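Local structure of solute-binding protein Csal_2479 (Chromohalobacter salexigens, 4P1L) at residues 144-149 against 224-230; 207-211 against 269-273. The protein binds D-glucuronate and probably delivers it to the membrane permease of a tripartite ATP-independent periplasmic (TRAP) transporter for uptake into the cell. One frame throughout, in Å; residues are numbered along the deposited sequence.

Contact 1 of 2, residues 144-149 against 224-230. With BDP (beta-D-glucopyranuronic acid), chain C.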
ATOM      1  N   GLY A 144       2.821  -6.707  -1.583  1.00 15.72           N
ATOM      2  CA  GLY A 144       2.902  -7.430  -2.843  1.00 17.23           C
ATOM      3  C   GLY A 144       2.852  -6.498  -4.047  1.00 13.76           C
ATOM      4  O   GLY A 144       3.225  -5.312  -3.985  1.00 13.38           O
ATOM      5  N   ALA A 145       2.382  -7.056  -5.147  1.00 12.30           N
ATOM      6  CA  ALA A 145       2.104  -6.304  -6.351  1.00 12.05           C
ATOM      7  C   ALA A 145       0.592  -6.217  -6.599  1.00 14.76           C
ATOM      8  O   ALA A 145      -0.157  -7.183  -6.384  1.00 16.12           O
ATOM      9  CB  ALA A 145       2.800  -6.948  -7.530  1.00 12.27           C
ATOM     10  N   ARG A 146       0.154  -5.051  -7.049  1.00 11.70           N
ATOM     11  CA  ARG A 146      -1.249  -4.833  -7.413  1.00 11.69           C
ATOM     12  C   ARG A 146      -1.493  -5.116  -8.895  1.00 13.62           C
ATOM     13  O   ARG A 146      -0.735  -4.663  -9.765  1.00 13.19           O
ATOM     14  CB  ARG A 146      -1.682  -3.399  -7.114  1.00 11.63           C
ATOM     15  CG  ARG A 146      -1.427  -2.978  -5.642  1.00 11.60           C
ATOM     16  CD  ARG A 146      -1.645  -1.505  -5.406  1.00 11.64           C
ATOM     17  NE  ARG A 146      -3.034  -1.052  -5.554  1.00 11.78           N
ATOM     18  CZ  ARG A 146      -3.889  -0.840  -4.555  1.00 13.91           C
ATOM     19  NH1 ARG A 146      -3.540  -1.052  -3.300  1.00 11.91           N
ATOM     20  NH2 ARG A 146      -5.122  -0.424  -4.824  1.00 15.80           N
ATOM     21  N   SER A 147      -2.566  -5.846  -9.174  1.00 12.98           N
ATOM     22  CA  SER A 147      -2.957  -6.178 -10.541  1.00 12.18           C
ATOM     23  C   SER A 147      -4.423  -5.863 -10.806  1.00 12.48           C
ATOM     24  O   SER A 147      -5.253  -5.791  -9.876  1.00 12.59           O
ATOM     25  CB  SER A 147      -2.683  -7.665 -10.819  1.00 12.33           C
ATOM     26  OG  SER A 147      -1.297  -7.927 -10.812  1.00 12.95           O
ATOM     27  N   LEU A 148      -4.744  -5.698 -12.083  1.00 15.03           N
ATOM     28  CA  LEU A 148      -6.098  -5.369 -12.523  1.00 12.63           C
ATOM     29  C   LEU A 148      -7.055  -6.532 -12.406  1.00 15.22           C
ATOM     30  O   LEU A 148      -6.752  -7.653 -12.834  1.00 19.90           O
ATOM     31  CB  LEU A 148      -6.124  -4.970 -14.003  1.00 14.62           C
ATOM     32  CG  LEU A 148      -5.563  -3.655 -14.483  1.00 21.03           C
ATOM     33  CD1 LEU A 148      -5.540  -3.640 -16.029  1.00 22.40           C
ATOM     34  CD2 LEU A 148      -6.386  -2.502 -13.945  1.00 27.39           C
ATOM     35  N   TYR A 149      -8.240  -6.250 -11.895  1.00 13.50           N
ATOM     36  CA  TYR A 149      -9.334  -7.191 -12.028  1.00 16.47           C
ATOM     37  C   TYR A 149     -10.606  -6.523 -12.507  1.00 14.38           C
ATOM     38  O   TYR A 149     -10.829  -5.354 -12.213  1.00 14.77           O
ATOM     39  CB  TYR A 149      -9.578  -7.938 -10.726  1.00 17.15           C
ATOM     40  CG  TYR A 149      -9.620  -7.113  -9.453  1.00 14.48           C
ATOM     41  CD1 TYR A 149     -10.813  -6.558  -8.981  1.00 13.93           C
ATOM     42  CD2 TYR A 149      -8.483  -6.956  -8.680  1.00 14.41           C
ATOM     43  CE1 TYR A 149     -10.846  -5.873  -7.775  1.00 15.12           C
ATOM     44  CE2 TYR A 149      -8.509  -6.264  -7.474  1.00 15.31           C
ATOM     45  CZ  TYR A 149      -9.681  -5.707  -7.033  1.00 16.68           C
ATOM     46  OH  TYR A 149      -9.680  -5.030  -5.822  1.00 16.81           O
ATOM     47  N   TYR A 224      -8.829 -11.758 -13.156  1.00 18.76           N
ATOM     48  CA  TYR A 224      -7.702 -11.120 -12.511  1.00 15.50           C
ATOM     49  C   TYR A 224      -6.546 -11.256 -13.483  1.00 18.79           C
ATOM     50  O   TYR A 224      -6.179 -12.368 -13.862  1.00 16.02           O
ATOM     51  CB  TYR A 224      -7.418 -11.829 -11.186  1.00 14.05           C
ATOM     52  CG  TYR A 224      -6.406 -11.167 -10.269  1.00 16.14           C
ATOM     53  CD1 TYR A 224      -5.044 -11.435 -10.371  1.00 24.70           C
ATOM     54  CD2 TYR A 224      -6.819 -10.285  -9.275  1.00 21.27           C
ATOM     55  CE1 TYR A 224      -4.119 -10.826  -9.509  1.00 26.16           C
ATOM     56  CE2 TYR A 224      -5.904  -9.671  -8.428  1.00 19.18           C
ATOM     57  CZ  TYR A 224      -4.560  -9.931  -8.548  1.00 18.04           C
ATOM     58  OH  TYR A 224      -3.659  -9.346  -7.657  1.00 16.60           O
ATOM     59  N   SER A 225      -5.976 -10.128 -13.887  1.00 13.07           N
ATOM     60  CA  SER A 225      -4.924 -10.134 -14.919  1.00 12.99           C
ATOM     61  C   SER A 225      -3.658  -9.534 -14.317  1.00 15.79           C
ATOM     62  O   SER A 225      -3.689  -8.413 -13.824  1.00 14.60           O
ATOM     63  CB  SER A 225      -5.372  -9.334 -16.122  1.00 12.15           C
ATOM     64  OG  SER A 225      -6.566  -9.850 -16.721  1.00 13.37           O
ATOM     65  N   LEU A 226      -2.547 -10.269 -14.405  1.00 15.24           N
ATOM     66  CA  LEU A 226      -1.348  -9.975 -13.625  1.00 11.89           C
ATOM     67  C   LEU A 226      -0.471  -8.871 -14.220  1.00 10.66           C
ATOM     68  O   LEU A 226       0.715  -9.065 -14.573  1.00 14.71           O
ATOM     69  CB  LEU A 226      -0.559 -11.277 -13.403  1.00 17.72           C
ATOM     70  CG  LEU A 226      -1.224 -12.234 -12.412  1.00 21.08           C
ATOM     71  CD1 LEU A 226      -0.719 -13.668 -12.542  1.00 18.84           C
ATOM     72  CD2 LEU A 226      -0.982 -11.742 -10.996  1.00 23.44           C
ATOM     73  N   THR A 227      -1.047  -7.682 -14.296  1.00 13.23           N
ATOM     74  CA  THR A 227      -0.286  -6.496 -14.654  1.00 11.72           C
ATOM     75  C   THR A 227       0.850  -6.146 -13.666  1.00 15.46           C
ATOM     76  O   THR A 227       1.861  -5.611 -14.099  1.00 13.52           O
ATOM     77  CB  THR A 227      -1.220  -5.300 -14.812  1.00 17.26           C
ATOM     78  OG1 THR A 227      -2.095  -5.227 -13.672  1.00 11.86           O
ATOM     79  CG2 THR A 227      -2.027  -5.414 -16.118  1.00 20.17           C
ATOM     80  N   GLU A 228       0.660  -6.387 -12.353  1.00 11.65           N
ATOM     81  CA  GLU A 228       1.683  -6.188 -11.332  1.00 11.67           C
ATOM     82  C   GLU A 228       2.313  -4.796 -11.483  1.00 14.59           C
ATOM     83  O   GLU A 228       3.537  -4.622 -11.448  1.00 14.97           O
ATOM     84  CB  GLU A 228       2.709  -7.339 -11.372  1.00 11.74           C
ATOM     85  CG  GLU A 228       2.027  -8.674 -11.135  1.00 13.63           C
ATOM     86  CD  GLU A 228       2.931  -9.883 -11.180  1.00 28.95           C
ATOM     87  OE1 GLU A 228       2.703 -10.832 -10.402  1.00 36.03           O
ATOM     88  OE2 GLU A 228       3.836  -9.912 -12.008  1.00 23.46           O
ATOM     89  N   HIS A 229       1.422  -3.812 -11.622  1.00 10.81           N
ATOM     90  CA  HIS A 229       1.765  -2.454 -12.036  1.00 14.49           C
ATOM     91  C   HIS A 229       2.236  -1.509 -10.927  1.00 12.10           C
ATOM     92  O   HIS A 229       2.852  -0.486 -11.233  1.00 12.22           O
ATOM     93  CB  HIS A 229       0.572  -1.839 -12.778  1.00 13.01           C
ATOM     94  CG  HIS A 229      -0.725  -1.933 -12.038  1.00 10.71           C
ATOM     95  ND1 HIS A 229      -1.752  -2.765 -12.429  1.00 13.48           N
ATOM     96  CD2 HIS A 229      -1.160  -1.294 -10.927  1.00 10.92           C
ATOM     97  CE1 HIS A 229      -2.754  -2.650 -11.577  1.00 15.38           C
ATOM     98  NE2 HIS A 229      -2.422  -1.754 -10.662  1.00 14.64           N
ATOM     99  N   LEU A 230       1.966  -1.869  -9.664  1.00 11.92           N
ATOM    100  CA  LEU A 230       2.362  -1.090  -8.484  1.00 12.97           C
ATOM    101  C   LEU A 230       2.837  -2.041  -7.407  1.00 12.35           C
ATOM    102  O   LEU A 230       2.238  -3.087  -7.181  1.00 14.32           O
ATOM    103  CB  LEU A 230       1.206  -0.250  -7.928  1.00 11.72           C
ATOM    104  CG  LEU A 230       0.772   0.952  -8.745  1.00 11.46           C
ATOM    105  CD1 LEU A 230      -0.624   1.373  -8.332  1.00 16.78           C
ATOM    106  CD2 LEU A 230       1.783   2.095  -8.634  1.00 13.92           C
TER
HETATM  107  C1  BDP C 401      -4.535  -2.361  -0.029  1.00 11.57           C
HETATM  108  C2  BDP C 401      -3.803  -1.536   1.019  1.00 10.53           C
HETATM  109  C3  BDP C 401      -4.788  -0.741   1.788  1.00 16.70           C
HETATM  110  C4  BDP C 401      -5.514   0.138   0.819  1.00 12.52           C
HETATM  111  C5  BDP C 401      -6.211  -0.708  -0.278  1.00 10.25           C
HETATM  112  C6  BDP C 401      -6.932   0.145  -1.320  1.00 12.94           C
HETATM  113  O2  BDP C 401      -3.151  -2.462   1.873  1.00 13.24           O
HETATM  114  O3  BDP C 401      -3.983   0.168   2.707  1.00 13.74           O
HETATM  115  O4  BDP C 401      -6.492   0.937   1.506  1.00 12.28           O
HETATM  116  O5  BDP C 401      -5.258  -1.497  -0.921  1.00 11.81           O
HETATM  117  O6A BDP C 401      -6.947  -0.305  -2.512  1.00 13.40           O
HETATM  118  O1  BDP C 401      -3.617  -3.071  -0.786  1.00 14.07           O
HETATM  119  O6B BDP C 401      -7.533   1.180  -0.965  1.00 15.87           O
HETATM  120  O   HOH W   1      -0.903  -9.080  -8.289  1.00 16.46           O
HETATM  121  O   HOH W   2      -8.356  -8.056 -15.353  1.00 16.53           O
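S147 and T227 each turn a hydroxyl into the gap between two antiparallel strands and accept backbone N-H groups where an inverse gamma turn centred on L226 interrupts the pairing. The N-H of E228 reaches S147 OG at 2.9 Å, and that of L148 reaches T227 OG1 at 3.1 Å. T227 OG1 also pairs with ND1 of H229 in its own segment, and E206 bonds NE2, so both ring nitrogens fix the imidazole's rotation. With H229 CG wedged between its backbone N and carbonyl carbon (chi1 51°), the ring lies over R146 O, 3.3 Å from the ring plane, while H229 N bonds the same oxygen at 3.0 Å. The Y224 ring brings CE1 to 3.7 Å from S147 CB and meets Y149 obliquely; its OH bonds N207 O. A water joins A145 O, S147 OG and Y224 OH. Further backbone bonds run from R146 N to L230 O and from S225 N to L148 O. The R146 chain bends at chi3 (67°) and meets the sugar acid edge-on: NH2 gives O6A of BDP a nearly straight bond of 2.9 Å, and NH1 reaches the ring oxygen O5. E206, salt-bridged to R146 NE, positions the arginine from the second shell. R167 also bonds BDP, and the two fit the arginine-lined carboxylate pocket of TRAP solute-binding proteins.

Contact 2 of 2, residues 207-211 against 269-273. With BDP (beta-D-glucopyranuronic acid), chain C.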
ATOM      1  N   ASN A 207      -5.473  -4.553  -7.200  1.00 13.67           N
ATOM      2  CA  ASN A 207      -4.955  -4.833  -5.871  1.00 11.12           C
ATOM      3  C   ASN A 207      -4.178  -6.136  -5.862  1.00 13.28           C
ATOM      4  O   ASN A 207      -4.129  -6.863  -6.868  1.00 14.18           O
ATOM      5  CB  ASN A 207      -6.090  -4.871  -4.823  1.00 12.24           C
ATOM      6  CG  ASN A 207      -5.730  -4.124  -3.576  1.00 11.61           C
ATOM      7  OD1 ASN A 207      -4.629  -4.323  -2.999  1.00 14.48           O
ATOM      8  ND2 ASN A 207      -6.591  -3.202  -3.167  1.00 15.25           N
ATOM      9  N   ASN A 208      -3.582  -6.413  -4.709  1.00 11.27           N
ATOM     10  CA  ASN A 208      -2.888  -7.664  -4.455  1.00 13.04           C
ATOM     11  C   ASN A 208      -3.884  -8.766  -4.143  1.00 15.78           C
ATOM     12  O   ASN A 208      -5.077  -8.497  -3.965  1.00 15.90           O
ATOM     13  CB  ASN A 208      -1.901  -7.484  -3.310  1.00 14.42           C
ATOM     14  CG  ASN A 208      -2.554  -6.866  -2.069  1.00 12.67           C
ATOM     15  OD1 ASN A 208      -3.608  -7.308  -1.614  1.00 15.65           O
ATOM     16  ND2 ASN A 208      -1.927  -5.825  -1.541  1.00 11.46           N
ATOM     17  N   TYR A 209      -3.408 -10.004  -4.093  1.00 15.12           N
ATOM     18  CA  TYR A 209      -4.298 -11.130  -3.848  1.00 15.24           C
ATOM     19  C   TYR A 209      -5.044 -11.034  -2.495  1.00 14.26           C
ATOM     20  O   TYR A 209      -6.287 -11.194  -2.433  1.00 15.41           O
ATOM     21  CB  TYR A 209      -3.531 -12.435  -3.961  1.00 16.76           C
ATOM     22  CG  TYR A 209      -3.283 -12.951  -5.371  1.00 14.87           C
ATOM     23  CD1 TYR A 209      -4.321 -13.216  -6.244  1.00 28.26           C
ATOM     24  CD2 TYR A 209      -1.986 -13.214  -5.804  1.00 26.25           C
ATOM     25  CE1 TYR A 209      -4.066 -13.715  -7.545  1.00 25.84           C
ATOM     26  CE2 TYR A 209      -1.722 -13.713  -7.086  1.00 23.54           C
ATOM     27  CZ  TYR A 209      -2.765 -13.970  -7.944  1.00 28.24           C
ATOM     28  OH  TYR A 209      -2.507 -14.472  -9.213  1.00 27.17           O
ATOM     29  N   PRO A 210      -4.320 -10.737  -1.410  1.00 13.18           N
ATOM     30  CA  PRO A 210      -5.063 -10.738  -0.148  1.00 13.20           C
ATOM     31  C   PRO A 210      -6.157  -9.706  -0.070  1.00 15.29           C
ATOM     32  O   PRO A 210      -7.183  -9.998   0.542  1.00 18.63           O
ATOM     33  CB  PRO A 210      -3.985 -10.524   0.908  1.00 17.21           C
ATOM     34  CG  PRO A 210      -2.737 -11.043   0.259  1.00 16.31           C
ATOM     35  CD  PRO A 210      -2.873 -10.638  -1.188  1.00 16.17           C
ATOM     36  N   SER A 211      -6.007  -8.562  -0.736  1.00 16.25           N
ATOM     37  CA  SER A 211      -7.068  -7.562  -0.707  1.00 12.96           C
ATOM     38  C   SER A 211      -8.224  -7.970  -1.604  1.00 14.62           C
ATOM     39  O   SER A 211      -9.392  -7.899  -1.194  1.00 16.35           O
ATOM     40  CB  SER A 211      -6.520  -6.205  -1.138  1.00 13.52           C
ATOM     41  OG  SER A 211      -5.739  -5.627  -0.097  1.00 17.71           O
ATOM     42  N   TRP A 269       2.668 -12.308   5.240  1.00 17.57           N
ATOM     43  CA  TRP A 269       2.279 -11.848   3.920  1.00 15.65           C
ATOM     44  C   TRP A 269       2.450 -12.919   2.845  1.00 17.80           C
ATOM     45  O   TRP A 269       1.531 -13.184   2.068  1.00 18.53           O
ATOM     46  CB  TRP A 269       3.064 -10.606   3.504  1.00 15.15           C
ATOM     47  CG  TRP A 269       2.573 -10.123   2.189  1.00 18.62           C
ATOM     48  CD1 TRP A 269       3.195 -10.253   0.978  1.00 21.25           C
ATOM     49  CD2 TRP A 269       1.324  -9.465   1.932  1.00 15.62           C
ATOM     50  NE1 TRP A 269       2.408  -9.720  -0.018  1.00 17.66           N
ATOM     51  CE2 TRP A 269       1.248  -9.242   0.540  1.00 13.86           C
ATOM     52  CE3 TRP A 269       0.253  -9.071   2.738  1.00 14.84           C
ATOM     53  CZ2 TRP A 269       0.165  -8.600  -0.057  1.00 16.44           C
ATOM     54  CZ3 TRP A 269      -0.830  -8.438   2.147  1.00 15.21           C
ATOM     55  CH2 TRP A 269      -0.873  -8.227   0.754  1.00 13.75           C
ATOM     56  N   GLU A 270       3.633 -13.510   2.757  1.00 20.60           N
ATOM     57  CA  GLU A 270       3.870 -14.535   1.733  1.00 19.29           C
ATOM     58  C   GLU A 270       2.871 -15.695   1.838  1.00 22.42           C
ATOM     59  O   GLU A 270       2.296 -16.144   0.841  1.00 21.07           O
ATOM     60  CB  GLU A 270       5.300 -15.054   1.831  1.00 23.23           C
ATOM     61  CG  GLU A 270       6.343 -14.004   1.516  1.00 30.96           C
ATOM     62  CD  GLU A 270       6.136 -13.365   0.145  1.00 31.20           C
ATOM     63  OE1 GLU A 270       5.952 -14.124  -0.844  1.00 28.25           O
ATOM     64  OE2 GLU A 270       6.138 -12.108   0.057  1.00 26.67           O
ATOM     65  N   GLU A 271       2.638 -16.167   3.055  1.00 19.32           N
ATOM     66  CA  GLU A 271       1.691 -17.253   3.255  1.00 21.08           C
ATOM     67  C   GLU A 271       0.304 -16.794   2.857  1.00 23.28           C
ATOM     68  O   GLU A 271      -0.453 -17.538   2.235  1.00 22.26           O
ATOM     69  CB  GLU A 271       1.680 -17.695   4.718  1.00 28.53           C
ATOM     70  CG  GLU A 271       1.009 -19.042   4.952  1.00 38.98           C
ATOM     71  CD  GLU A 271      -0.491 -18.954   5.204  1.00 43.29           C
ATOM     72  OE1 GLU A 271      -0.977 -17.877   5.641  1.00 36.86           O
ATOM     73  OE2 GLU A 271      -1.188 -19.980   4.988  1.00 44.98           O
ATOM     74  N   GLY A 272      -0.018 -15.557   3.211  1.00 22.21           N
ATOM     75  CA  GLY A 272      -1.341 -15.018   2.986  1.00 18.08           C
ATOM     76  C   GLY A 272      -1.644 -14.899   1.493  1.00 22.07           C
ATOM     77  O   GLY A 272      -2.766 -15.132   1.050  1.00 18.00           O
ATOM     78  N   VAL A 273      -0.641 -14.503   0.721  1.00 15.45           N
ATOM     79  CA  VAL A 273      -0.816 -14.393  -0.714  1.00 17.83           C
ATOM     80  C   VAL A 273      -1.155 -15.753  -1.314  1.00 23.14           C
ATOM     81  O   VAL A 273      -2.045 -15.850  -2.160  1.00 21.09           O
ATOM     82  CB  VAL A 273       0.419 -13.829  -1.389  1.00 19.86           C
ATOM     83  CG1 VAL A 273       0.336 -14.012  -2.900  1.00 17.27           C
ATOM     84  CG2 VAL A 273       0.564 -12.352  -1.022  1.00 18.51           C
TER
HETATM   85  C1  BDP C 401      -4.535  -2.361  -0.029  1.00 11.57           C
HETATM   86  C2  BDP C 401      -3.803  -1.536   1.019  1.00 10.53           C
HETATM   87  C3  BDP C 401      -4.788  -0.741   1.788  1.00 16.70           C
HETATM   88  C4  BDP C 401      -5.514   0.138   0.819  1.00 12.52           C
HETATM   89  C5  BDP C 401      -6.211  -0.708  -0.278  1.00 10.25           C
HETATM   90  C6  BDP C 401      -6.932   0.145  -1.320  1.00 12.94           C
HETATM   91  O2  BDP C 401      -3.151  -2.462   1.873  1.00 13.24           O
HETATM   92  O3  BDP C 401      -3.983   0.168   2.707  1.00 13.74           O
HETATM   93  O4  BDP C 401      -6.492   0.937   1.506  1.00 12.28           O
HETATM   94  O5  BDP C 401      -5.258  -1.497  -0.921  1.00 11.81           O
HETATM   95  O6A BDP C 401      -6.947  -0.305  -2.512  1.00 13.40           O
HETATM   96  O1  BDP C 401      -3.617  -3.071  -0.786  1.00 14.07           O
HETATM   97  O6B BDP C 401      -7.533   1.180  -0.965  1.00 15.87           O
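N208 CG stands between its backbone N and carbonyl carbon (chi1 52°), while W269 CG lies opposite its own N (chi1 -176°), and these two torsions bring the amide up to the outer rim of the indole. N208 is the N-cap of helix 209-214: its OD1 accepts S211 N at 2.8 Å, almost in line with the C=O. The amide carbon rests at the indole edge, with ND2 3.5 Å from W269 CH2 and the two planes 76° apart, so the flat groups do not stack. P210, in the first turn of the capped helix, lies over a face of the indole instead. Its CG is 3.8 Å from the centroid of the six-membered ring, a CH-pi contact. V273, one turn after W269 on helix 248-282, borders the same proline with CG2, which also lies over a face of the indole, offset toward the rim; its CG1 meets Y209 CD2 obliquely at 3.8 Å. The proline thus packs against both an aromatic face and a branched side chain of one long helix, and no hydrogen bond crosses between the segments. Y36 from a loop touches N208, P210 and W269 alike, and the Y209 ring stacks on Y224. The asparagines of 207-211 also face the ligand. N208 ND2 bonds S143 O and makes a weak bond to O1 of BDP, so the amide that starts the helix also borders the sugar. Next to it, N207 uses both ends of its amide on the glucuronate. Its OD1 also takes the N-H of N208. N207 ND2 donates to the ring oxygen O5 of BDP at 3.1 Å, and the anomeric hydroxyl O1 of BDP donates to N207 OD1 at 2.7 Å.

In the fold
Contact 1 is a buried strand pairing inside the four-stranded sheet, whereas contact 2, partly buried, joins the short helix 209-214 to the long helix 248-282. They touch at N207, the last residue of strand 204-207: S147 O and N207 N probably pair at 3.0 Å, and the N207 carbonyl takes the Y224 hydroxyl. Their segments alternate along the chain, and helix 209-214 leads on to strand 223-230. Contact 1 is held mainly by backbone and hydroxyl hydrogen bonds, contact 2 by apolar and CH-pi packing. Both reach glucuronate and share its O5: the first adds an arginine bond to the carboxylate, the second N207 on O1, backed by a weak bond from N208.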